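Local structure of 3-polyprenyl-4-hydroxybenzoate decarboxylase and related decarboxylases (Pelotomaculum thermopropionicum SI, 6H6V) at residues Gln37-Cys42 against Ala292-Leu297; Ile163-Arg168 against Pro269-Glu274; Asp367-Ile372 against Ala419-Asn424. The protein catalyses, as the UbiD-class enzyme HmfF, the carboxylation of 2-furoic acid to 2,5-furandicarboxylic acid, probably also the reverse decarboxylation, with a prenylated flavin cofactor. All coordinates share one frame; numbering follows the deposited sequence.

Contacts 1 and 2 both reach the bound FMN, at different parts of it. In contact 1, His296 lies by the methyl-bearing ring of the flavin. In contact 2, the loop 163-168 binds the pyrimidine edge and reaches on to the ribityl chain. Their centres are about 26 Å apart, and their nearest atoms about 10 Å. Contact 2 falls within the long excursion of chain between the two halves of contact 1. Contact 3 comes later in the sequence and belongs to a calcium site, not to the flavin pocket. Its centre is about 30 Å from that of contact 1. It is about 45 Å from that of contact 2, on the other side of the chain's centre.

Contact 1: residues Gln37-Cys42 against Ala292-Leu297; sequences QADGIC and ASREHL. With FMN (flavin mononucleotide), chain B.
Asp39 OD1 accepts a nearly straight hydrogen bond from the backbone of Arg294, 2.8 Å from its N, with an N-H...O angle of 172°. The bond lies at the N-terminus of helix 294-315. It ties the loop after helix 30-38 to the first turn of that helix. Asp39 uses the syn lone pair of OD1. Its CG stands anti to its own backbone N (chi1 -166°), which extends the carboxylate toward the helix start. A carboxylate here probably also gains from the positive end of the helix dipole. Ser293 is the N-cap. Its OG takes a weak bond from His296 N at 3.3 Å, and OG itself bonds to the carbonyl oxygen of Ile290. The CB of Ser293 packs against Asp39 OD1.

Arg294 does not pair its guanidinium with Asp39. The two flat groups stand almost perpendicular, and Asp39 OD2 is 5.1 Å from Arg294 NH1. The arginine chain bends at chi2, and NH1 makes a salt bridge with Glu376 of the second subunit. One residue thus meets the loop through its backbone and the subunit interface through its tip. Gly40 comes near the start of the arginine side chain, its N 4.3 Å from Arg294 CB. Its positive phi would press a CB against the carbonyl oxygen of Asp39. Glu295 takes a separate path, to His287 and to the backbone of Gly59 and Leu60.

On the flavin side, His296 is a pocket residue. Its ring lies obliquely against the dimethylbenzene end of FMN, with CD2 and NE2 nearest to methyl C7M. The other ring nitrogen is also engaged: Ala292 N donates to His296 ND1 at 3.0 Å, about 17° out of the ring plane.

Contact 2: residues Ile163-Arg168 against Pro269-Glu274; sequences ILILPR and PRPVVE. With FMN (flavin mononucleotide), chain B.
The flavin-binding loop that leaves strand 160-163 of the antiparallel sheet is anchored here, where Ile163 N donates to Pro271 O of strand 264-280. The bond is 3.1 Å long, and the donor is tilted 35° from the carbonyl plane. Beside it, Ile163 CG2 packs on Pro271 CB at 3.7 Å and also meets Val273 CG2. Ile165 CD1 meets the next ring carbon, Pro271 CG, at a slant.

Leu164 and Arg270 run side by side, pointing the same way. Leu164 CD1 lies over one face of the guanidinium, while Arg270 NH1 forms a salt bridge with Glu254. The other branch of Leu164, CD2, lies near FMN N3 and O4, out of the flavin plane.

The loop backbone holds the pyrimidine end of the flavin. Leu166 N donates to FMN O2 at 2.9 Å. FMN N3 gives a weaker, bent bond to Leu164 O at 3.0 Å, and His151 ND1 also bonds to this oxygen. Farther along, Arg168 NH2 is 2.8 Å from FMN O3'.

Around the contact, Ile163 packs on His151 and Leu153 of strand 146-157. Ile165 rests on Leu170 and Trp171 of helix 169-179, and Pro271 on Phe174 of the same helix.

Contact 3: residues Asp367-Ile372 against Ala419-Asn424; sequences DHEINI and ATIPLN. With CA (calcium ion), chain C.
Asp367, Ile421 and Thr420 carry this contact, and Asp367 OD2 is its main polar atom. It accepts from Ile421 N at 2.9 Å through its syn lone pair, with an N-H...O angle of 171°. A water donates to the same oxygen at 2.9 Å. That water also donates to Ala419 O, at 2.7 Å. The first torsion of Asp367 (chi1 -67°) brings the carboxylate back beside the backbone N, where the same water accepts from Asp367 N. Arg385 NH1 is a distant, weak ionic partner of OD2.

The side chains of Ile421 and Asp367 cross at about a right angle, with CG1 and CD1 both next to OD2. CD1 also lies 3.8 Å from Glu369 OE2, which is salt-bridged to Arg385. Thr420 CB lies 3.6 Å from Asp367 OD1, and Thr420 OG1 bonds to Lys340. Replacing Asp367 by an alanine would probably leave Ile421 N and the water without their shared acceptor.

Thr420 O binds the calcium ion at 2.7 Å, next to the very N-H held by Asp367. Arg385 O, Asp418 O and Asp391 OD2 complete the protein ligands. Asp367 also begins a type I beta turn. Both segments follow adjacent parallel strands, 362-367 and 411-418, placing this calcium site at the C-terminal ends of two neighbouring parallel strands of a mixed sheet.

Contact 1: residues Gln37-Cys42 against Ala292-Leu297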
loop_
_atom_site.group_PDB
_atom_site.type_symbol
_atom_site.label_atom_id
_atom_site.label_comp_id
_atom_site.label_asym_id
_atom_site.label_seq_id
_atom_site.Cartn_x
_atom_site.Cartn_y
_atom_site.Cartn_z
ATOM N N GLN F 37 -14.814 41.608 2.700
ATOM C CA GLN F 37 -15.458 41.595 4.014
ATOM C C GLN F 37 -16.979 41.369 3.906
ATOM O O GLN F 37 -17.608 40.864 4.840
ATOM C CB GLN F 37 -15.105 42.876 4.775
ATOM C CG GLN F 37 -13.591 43.033 4.982
ATOM C CD GLN F 37 -13.208 44.342 5.629
ATOM O OE1 GLN F 37 -13.655 44.628 6.731
ATOM N NE2 GLN F 37 -12.375 45.141 4.962
ATOM N N ALA F 38 -17.554 41.710 2.756
ATOM C CA ALA F 38 -18.960 41.434 2.464
ATOM C C ALA F 38 -19.210 40.052 1.840
ATOM O O ALA F 38 -20.365 39.628 1.716
ATOM C CB ALA F 38 -19.507 42.513 1.538
ATOM N N ASP F 39 -18.135 39.380 1.421
ATOM C CA ASP F 39 -18.187 38.093 0.701
ATOM C C ASP F 39 -19.121 37.071 1.358
ATOM O O ASP F 39 -18.923 36.696 2.505
ATOM C CB ASP F 39 -16.759 37.507 0.606
ATOM C CG ASP F 39 -16.624 36.370 -0.373
ATOM O OD1 ASP F 39 -17.421 36.295 -1.332
ATOM O OD2 ASP F 39 -15.685 35.560 -0.201
ATOM N N GLY F 40 -20.158 36.660 0.640
ATOM C CA GLY F 40 -21.138 35.707 1.165
ATOM C C GLY F 40 -22.275 36.287 1.999
ATOM O O GLY F 40 -23.249 35.600 2.268
ATOM N N ILE F 41 -22.151 37.542 2.417
ATOM C CA ILE F 41 -23.138 38.179 3.278
ATOM C C ILE F 41 -24.061 39.055 2.439
ATOM O O ILE F 41 -25.288 38.950 2.532
ATOM C CB ILE F 41 -22.449 39.025 4.377
ATOM C CG1 ILE F 41 -21.547 38.132 5.257
ATOM C CG2 ILE F 41 -23.479 39.754 5.241
ATOM C CD1 ILE F 41 -20.397 38.889 5.895
ATOM N N CYS F 42 -23.471 39.944 1.645
ATOM C CA CYS F 42 -24.248 40.863 0.822
ATOM C C CYS F 42 -23.464 41.490 -0.330
ATOM O O CYS F 42 -22.222 41.595 -0.310
ATOM C CB CYS F 42 -24.811 41.994 1.687
ATOM S SG CYS F 42 -23.535 43.161 2.247
ATOM N N ALA F 292 -11.669 34.770 -6.325
ATOM C CA ALA F 292 -11.779 33.903 -5.139
ATOM C C ALA F 292 -12.956 34.203 -4.206
ATOM O O ALA F 292 -13.132 33.513 -3.216
ATOM C CB ALA F 292 -10.461 33.875 -4.371
ATOM N N SER F 293 -13.775 35.193 -4.543
ATOM C CA SER F 293 -15.007 35.469 -3.809
ATOM C C SER F 293 -15.993 34.359 -4.075
ATOM O O SER F 293 -15.847 33.577 -5.006
ATOM C CB SER F 293 -15.624 36.814 -4.225
ATOM O OG SER F 293 -16.138 36.769 -5.548
ATOM N N ARG F 294 -17.021 34.337 -3.259
ATOM C CA ARG F 294 -18.078 33.349 -3.346
ATOM C C ARG F 294 -18.821 33.456 -4.682
ATOM O O ARG F 294 -19.200 32.443 -5.267
ATOM C CB ARG F 294 -19.054 33.557 -2.192
ATOM C CG ARG F 294 -19.283 32.328 -1.373
ATOM C CD ARG F 294 -18.024 31.907 -0.621
ATOM N NE ARG F 294 -18.470 31.016 0.426
ATOM C CZ ARG F 294 -17.728 30.541 1.403
ATOM N NH1 ARG F 294 -16.439 30.812 1.449
ATOM N NH2 ARG F 294 -18.298 29.765 2.314
ATOM N N GLU F 295 -19.030 34.686 -5.144
ATOM C CA GLU F 295 -19.595 34.955 -6.463
ATOM C C GLU F 295 -18.782 34.242 -7.549
ATOM O O GLU F 295 -19.337 33.510 -8.368
ATOM C CB GLU F 295 -19.616 36.468 -6.719
ATOM C CG GLU F 295 -20.265 36.900 -8.031
ATOM C CD GLU F 295 -20.365 38.427 -8.195
ATOM O OE1 GLU F 295 -19.412 39.159 -7.806
ATOM O OE2 GLU F 295 -21.400 38.891 -8.734
ATOM N N HIS F 296 -17.467 34.450 -7.517
ATOM C CA HIS F 296 -16.543 33.804 -8.442
ATOM C C HIS F 296 -16.614 32.289 -8.369
ATOM O O HIS F 296 -16.757 31.614 -9.387
ATOM C CB HIS F 296 -15.111 34.254 -8.165
ATOM C CG HIS F 296 -14.113 33.787 -9.180
ATOM N ND1 HIS F 296 -12.766 34.017 -9.046
ATOM C CD2 HIS F 296 -14.249 33.066 -10.319
ATOM C CE1 HIS F 296 -12.114 33.487 -10.062
ATOM N NE2 HIS F 296 -12.991 32.911 -10.857
ATOM N N LEU F 297 -16.508 31.760 -7.162
ATOM C CA LEU F 297 -16.441 30.319 -6.978
ATOM C C LEU F 297 -17.752 29.628 -7.328
ATOM O O LEU F 297 -17.742 28.617 -8.005
ATOM C CB LEU F 297 -15.981 29.971 -5.558
ATOM C CG LEU F 297 -14.553 30.431 -5.221
ATOM C CD1 LEU F 297 -14.221 30.189 -3.761
ATOM C CD2 LEU F 297 -13.513 29.753 -6.100
HETATM N N1 FMN B . -11.667 30.869 -18.592
HETATM C C2 FMN B . -10.523 31.252 -19.206
HETATM O O2 FMN B . -10.107 30.552 -20.161
HETATM N N3 FMN B . -9.834 32.357 -18.831
HETATM C C4 FMN B . -10.236 33.156 -17.833
HETATM O O4 FMN B . -9.619 34.199 -17.490
HETATM C C4A FMN B . -11.470 32.772 -17.145
HETATM N N5 FMN B . -11.924 33.518 -16.160
HETATM C C5A FMN B . -13.049 33.194 -15.534
HETATM C C6 FMN B . -13.442 34.043 -14.527
HETATM C C7 FMN B . -14.596 33.779 -13.833
HETATM C C7M FMN B . -14.890 34.807 -12.787
HETATM C C8 FMN B . -15.436 32.561 -14.164
HETATM C C8M FMN B . -16.706 32.175 -13.442
HETATM C C9 FMN B . -15.021 31.718 -15.188
HETATM C C9A FMN B . -13.845 31.984 -15.897
HETATM N N10 FMN B . -13.366 31.185 -16.954
HETATM C C10 FMN B . -12.173 31.564 -17.570
HETATM C "C1'" FMN B . -14.009 29.932 -17.368
HETATM C "C2'" FMN B . -14.865 29.933 -18.609
HETATM O "O2'" FMN B . -15.633 31.128 -18.808
HETATM C "C3'" FMN B . -15.813 28.793 -18.374
HETATM O "O3'" FMN B . -15.116 27.626 -17.978
HETATM C "C4'" FMN B . -16.630 28.532 -19.597
HETATM O "O4'" FMN B . -17.566 27.509 -19.173
HETATM C "C5'" FMN B . -15.793 28.173 -20.849
HETATM O "O5'" FMN B . -16.558 27.273 -21.680
HETATM P P FMN B . -16.848 27.303 -23.273
HETATM O O1P FMN B . -15.458 27.486 -23.830
HETATM O O2P FMN B . -17.597 26.001 -23.506
HETATM O O3P FMN B . -17.746 28.485 -23.519
#

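Contact 2: residues Ile163-Arg168 against Pro269-Glu274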
loop_
_atom_site.group_PDB
_atom_site.type_symbol
_atom_site.label_atom_id
_atom_site.label_comp_id
_atom_site.label_asym_id
_atom_site.label_seq_id
_atom_site.Cartn_x
_atom_site.Cartn_y
_atom_site.Cartn_z
ATOM N N ILE F 163 -5.890 38.806 -22.915
ATOM C CA ILE F 163 -6.942 37.837 -22.604
ATOM C C ILE F 163 -6.360 36.436 -22.384
ATOM O O ILE F 163 -5.512 35.987 -23.155
ATOM C CB ILE F 163 -8.031 37.823 -23.695
ATOM C CG1 ILE F 163 -9.222 36.969 -23.260
ATOM C CG2 ILE F 163 -7.490 37.288 -25.011
ATOM C CD1 ILE F 163 -10.355 36.908 -24.266
ATOM N N LEU F 164 -6.808 35.763 -21.321
ATOM C CA LEU F 164 -6.501 34.346 -21.102
ATOM C C LEU F 164 -7.587 33.522 -21.754
ATOM O O LEU F 164 -8.757 33.616 -21.374
ATOM C CB LEU F 164 -6.440 34.011 -19.615
ATOM C CG LEU F 164 -6.198 32.535 -19.280
ATOM C CD1 LEU F 164 -4.776 32.129 -19.636
ATOM C CD2 LEU F 164 -6.496 32.250 -17.813
ATOM N N ILE F 165 -7.200 32.723 -22.741
ATOM C CA ILE F 165 -8.111 31.785 -23.379
ATOM C C ILE F 165 -7.597 30.373 -23.098
ATOM O O ILE F 165 -6.624 29.924 -23.720
ATOM C CB ILE F 165 -8.236 32.031 -24.901
ATOM C CG1 ILE F 165 -8.369 33.532 -25.208
ATOM C CG2 ILE F 165 -9.430 31.260 -25.463
ATOM C CD1 ILE F 165 -8.604 33.850 -26.672
ATOM N N LEU F 166 -8.234 29.683 -22.148
ATOM C CA LEU F 166 -7.972 28.259 -21.939
ATOM C C LEU F 166 -8.562 27.482 -23.114
ATOM O O LEU F 166 -9.489 27.974 -23.788
ATOM C CB LEU F 166 -8.573 27.761 -20.614
ATOM C CG LEU F 166 -8.022 28.394 -19.322
ATOM C CD1 LEU F 166 -8.973 28.059 -18.155
ATOM C CD2 LEU F 166 -6.582 27.962 -19.034
ATOM N N PRO F 167 -8.036 26.268 -23.373
ATOM C CA PRO F 167 -8.429 25.521 -24.568
ATOM C C PRO F 167 -9.820 24.853 -24.521
ATOM O O PRO F 167 -9.901 23.641 -24.384
ATOM C CB PRO F 167 -7.301 24.490 -24.699
ATOM C CG PRO F 167 -6.864 24.248 -23.310
ATOM C CD PRO F 167 -6.964 25.578 -22.630
ATOM N N ARG F 168 -10.885 25.645 -24.646
ATOM C CA ARG F 168 -12.244 25.116 -24.799
ATOM C C ARG F 168 -12.838 25.773 -26.056
ATOM O O ARG F 168 -12.156 25.801 -27.060
ATOM C CB ARG F 168 -13.115 25.283 -23.534
ATOM C CG ARG F 168 -12.855 24.302 -22.400
ATOM C CD ARG F 168 -11.723 24.782 -21.461
ATOM N NE ARG F 168 -12.137 25.781 -20.458
ATOM C CZ ARG F 168 -12.157 25.627 -19.129
ATOM N NH1 ARG F 168 -11.772 24.508 -18.528
ATOM N NH2 ARG F 168 -12.574 26.632 -18.377
ATOM N N PRO F 269 3.001 35.072 -22.494
ATOM C CA PRO F 269 2.497 35.678 -23.732
ATOM C C PRO F 269 1.187 35.025 -24.195
ATOM O O PRO F 269 1.153 33.800 -24.402
ATOM C CB PRO F 269 3.631 35.403 -24.747
ATOM C CG PRO F 269 4.385 34.248 -24.192
ATOM C CD PRO F 269 4.317 34.433 -22.706
ATOM N N ARG F 270 0.134 35.846 -24.333
ATOM C CA ARG F 270 -1.223 35.395 -24.705
ATOM C C ARG F 270 -1.915 36.389 -25.651
ATOM O O ARG F 270 -1.449 37.531 -25.792
ATOM C CB ARG F 270 -2.114 35.233 -23.450
ATOM C CG ARG F 270 -1.412 34.654 -22.234
ATOM C CD ARG F 270 -2.382 34.085 -21.233
ATOM N NE ARG F 270 -1.784 32.965 -20.511
ATOM C CZ ARG F 270 -1.183 33.026 -19.321
ATOM N NH1 ARG F 270 -1.035 34.165 -18.637
ATOM N NH2 ARG F 270 -0.705 31.905 -18.808
ATOM N N PRO F 271 -3.066 35.983 -26.247
ATOM C CA PRO F 271 -3.767 36.833 -27.209
ATOM C C PRO F 271 -4.146 38.220 -26.724
ATOM O O PRO F 271 -4.134 38.500 -25.511
ATOM C CB PRO F 271 -5.035 36.031 -27.530
ATOM C CG PRO F 271 -4.645 34.622 -27.313
ATOM C CD PRO F 271 -3.749 34.679 -26.112
ATOM N N VAL F 272 -4.490 39.068 -27.698
ATOM C CA VAL F 272 -4.769 40.489 -27.478
ATOM C C VAL F 272 -6.092 40.874 -28.133
ATOM O O VAL F 272 -6.365 40.479 -29.269
ATOM C CB VAL F 272 -3.629 41.352 -28.061
ATOM C CG1 VAL F 272 -3.942 42.834 -27.954
ATOM C CG2 VAL F 272 -2.317 41.047 -27.347
ATOM N N VAL F 273 -6.907 41.639 -27.405
ATOM C CA VAL F 273 -8.156 42.200 -27.926
ATOM C C VAL F 273 -7.912 43.677 -28.253
ATOM O O VAL F 273 -7.379 44.421 -27.421
ATOM C CB VAL F 273 -9.309 42.092 -26.896
ATOM C CG1 VAL F 273 -10.615 42.618 -27.470
ATOM C CG2 VAL F 273 -9.501 40.655 -26.438
ATOM N N GLU F 274 -8.303 44.090 -29.457
ATOM C CA GLU F 274 -8.332 45.506 -29.842
ATOM C C GLU F 274 -9.785 45.939 -29.809
ATOM O O GLU F 274 -10.610 45.334 -30.494
ATOM C CB GLU F 274 -7.763 45.676 -31.262
ATOM C CG GLU F 274 -7.417 47.107 -31.658
ATOM C CD GLU F 274 -7.059 47.257 -33.112
ATOM O OE1 GLU F 274 -7.982 47.202 -33.946
ATOM O OE2 GLU F 274 -5.863 47.431 -33.409
HETATM N N1 FMN B . -11.667 30.869 -18.592
HETATM C C2 FMN B . -10.523 31.252 -19.206
HETATM O O2 FMN B . -10.107 30.552 -20.161
HETATM N N3 FMN B . -9.834 32.357 -18.831
HETATM C C4 FMN B . -10.236 33.156 -17.833
HETATM O O4 FMN B . -9.619 34.199 -17.490
HETATM C C4A FMN B . -11.470 32.772 -17.145
HETATM N N5 FMN B . -11.924 33.518 -16.160
HETATM C C5A FMN B . -13.049 33.194 -15.534
HETATM C C6 FMN B . -13.442 34.043 -14.527
HETATM C C7 FMN B . -14.596 33.779 -13.833
HETATM C C7M FMN B . -14.890 34.807 -12.787
HETATM C C8 FMN B . -15.436 32.561 -14.164
HETATM C C8M FMN B . -16.706 32.175 -13.442
HETATM C C9 FMN B . -15.021 31.718 -15.188
HETATM C C9A FMN B . -13.845 31.984 -15.897
HETATM N N10 FMN B . -13.366 31.185 -16.954
HETATM C C10 FMN B . -12.173 31.564 -17.570
HETATM C "C1'" FMN B . -14.009 29.932 -17.368
HETATM C "C2'" FMN B . -14.865 29.933 -18.609
HETATM O "O2'" FMN B . -15.633 31.128 -18.808
HETATM C "C3'" FMN B . -15.813 28.793 -18.374
HETATM O "O3'" FMN B . -15.116 27.626 -17.978
HETATM C "C4'" FMN B . -16.630 28.532 -19.597
HETATM O "O4'" FMN B . -17.566 27.509 -19.173
HETATM C "C5'" FMN B . -15.793 28.173 -20.849
HETATM O "O5'" FMN B . -16.558 27.273 -21.680
HETATM P P FMN B . -16.848 27.303 -23.273
HETATM O O1P FMN B . -15.458 27.486 -23.830
HETATM O O2P FMN B . -17.597 26.001 -23.506
HETATM O O3P FMN B . -17.746 28.485 -23.519
#

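Contact 3: residues Asp367-Ile372 against Ala419-Asn424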
loop_
_atom_site.group_PDB
_atom_site.type_symbol
_atom_site.label_atom_id
_atom_site.label_comp_id
_atom_site.label_asym_id
_atom_site.label_seq_id
_atom_site.Cartn_x
_atom_site.Cartn_y
_atom_site.Cartn_z
ATOM N N ASP F 367 -23.748 9.398 4.195
ATOM C CA ASP F 367 -25.118 8.897 3.980
ATOM C C ASP F 367 -26.135 10.041 3.784
ATOM O O ASP F 367 -25.860 11.197 4.126
ATOM C CB ASP F 367 -25.557 7.977 5.123
ATOM C CG ASP F 367 -24.760 6.663 5.185
ATOM O OD1 ASP F 367 -24.909 5.824 4.248
ATOM O OD2 ASP F 367 -23.999 6.466 6.195
ATOM N N HIS F 368 -27.293 9.691 3.219
ATOM C CA HIS F 368 -28.367 10.639 2.855
ATOM C C HIS F 368 -28.721 11.651 3.954
ATOM O O HIS F 368 -28.989 12.794 3.652
ATOM C CB HIS F 368 -29.640 9.894 2.310
ATOM C CG HIS F 368 -30.315 8.964 3.292
ATOM N ND1 HIS F 368 -31.516 9.268 3.894
ATOM C CD2 HIS F 368 -29.967 7.740 3.761
ATOM C CE1 HIS F 368 -31.863 8.295 4.720
ATOM N NE2 HIS F 368 -30.944 7.351 4.653
ATOM N N GLU F 369 -28.691 11.224 5.221
ATOM C CA GLU F 369 -29.087 12.064 6.353
ATOM C C GLU F 369 -28.098 13.166 6.751
ATOM O O GLU F 369 -28.471 14.087 7.475
ATOM C CB GLU F 369 -29.418 11.198 7.590
ATOM C CG GLU F 369 -28.233 10.586 8.372
ATOM C CD GLU F 369 -27.805 9.188 7.907
ATOM O OE1 GLU F 369 -28.391 8.661 6.906
ATOM O OE2 GLU F 369 -26.858 8.621 8.558
ATOM N N ILE F 370 -26.834 13.064 6.321
ATOM C CA ILE F 370 -25.807 14.060 6.647
ATOM C C ILE F 370 -25.974 15.260 5.730
ATOM O O ILE F 370 -26.099 15.106 4.521
ATOM C CB ILE F 370 -24.390 13.516 6.448
ATOM C CG1 ILE F 370 -24.140 12.272 7.300
ATOM C CG2 ILE F 370 -23.354 14.593 6.756
ATOM C CD1 ILE F 370 -24.308 12.481 8.788
ATOM N N ASN F 371 -25.955 16.450 6.317
ATOM C CA ASN F 371 -26.057 17.686 5.563
ATOM C C ASN F 371 -24.672 18.024 5.037
ATOM O O ASN F 371 -23.798 18.469 5.779
ATOM C CB ASN F 371 -26.566 18.832 6.449
ATOM C CG ASN F 371 -26.533 20.169 5.754
ATOM O OD1 ASN F 371 -26.261 20.259 4.558
ATOM N ND2 ASN F 371 -26.804 21.210 6.498
ATOM N N ILE F 372 -24.502 17.868 3.735
ATOM C CA ILE F 372 -23.191 18.047 3.119
ATOM C C ILE F 372 -22.779 19.505 2.897
ATOM O O ILE F 372 -21.675 19.777 2.448
ATOM C CB ILE F 372 -23.098 17.290 1.793
ATOM C CG1 ILE F 372 -23.992 17.912 0.724
ATOM C CG2 ILE F 372 -23.416 15.819 2.012
ATOM C CD1 ILE F 372 -23.921 17.263 -0.636
ATOM N N ALA F 419 -17.176 7.568 4.009
ATOM C CA ALA F 419 -17.651 7.807 5.362
ATOM C C ALA F 419 -19.109 7.417 5.509
ATOM O O ALA F 419 -19.823 8.034 6.267
ATOM C CB ALA F 419 -17.444 9.273 5.701
ATOM N N THR F 420 -19.538 6.392 4.776
ATOM C CA THR F 420 -20.879 5.832 4.915
ATOM C C THR F 420 -20.850 4.715 5.951
ATOM O O THR F 420 -19.836 4.093 6.150
ATOM C CB THR F 420 -21.426 5.268 3.581
ATOM O OG1 THR F 420 -20.686 4.100 3.187
ATOM C CG2 THR F 420 -21.354 6.308 2.483
ATOM N N ILE F 421 -21.985 4.479 6.589
ATOM C CA ILE F 421 -22.196 3.373 7.529
ATOM C C ILE F 421 -22.204 2.050 6.743
ATOM O O ILE F 421 -22.755 1.990 5.651
ATOM C CB ILE F 421 -23.569 3.546 8.223
ATOM C CG1 ILE F 421 -23.595 4.793 9.082
ATOM C CG2 ILE F 421 -23.941 2.361 9.085
ATOM C CD1 ILE F 421 -25.002 5.350 9.253
ATOM N N PRO F 422 -21.599 0.988 7.278
ATOM C CA PRO F 422 -21.751 -0.317 6.655
ATOM C C PRO F 422 -23.207 -0.751 6.591
ATOM O O PRO F 422 -23.949 -0.487 7.529
ATOM C CB PRO F 422 -20.970 -1.255 7.577
ATOM C CG PRO F 422 -19.937 -0.394 8.173
ATOM C CD PRO F 422 -20.615 0.938 8.367
ATOM N N LEU F 423 -23.564 -1.408 5.502
ATOM C CA LEU F 423 -24.930 -1.783 5.254
ATOM C C LEU F 423 -25.649 -2.770 6.130
ATOM O O LEU F 423 -26.752 -2.376 6.578
ATOM C CB LEU F 423 -25.140 -2.168 3.775
ATOM C CG LEU F 423 -26.402 -1.551 3.234
ATOM C CD1 LEU F 423 -26.507 -0.046 3.553
ATOM C CD2 LEU F 423 -26.446 -1.735 1.733
ATOM N N ASN F 424 -25.185 -3.981 6.346
ATOM C CA ASN F 424 -25.971 -4.950 7.103
ATOM C C ASN F 424 -25.322 -4.857 8.458
ATOM O O ASN F 424 -24.345 -5.584 8.694
ATOM C CB ASN F 424 -25.879 -6.350 6.482
ATOM C CG ASN F 424 -26.552 -6.438 5.126
ATOM O OD1 ASN F 424 -25.905 -6.757 4.132
ATOM N ND2 ASN F 424 -27.855 -6.168 5.074
HETATM CA CA CA C . -17.148 3.875 6.041
HETATM O O HOH W 1 -22.305 8.629 6.984
#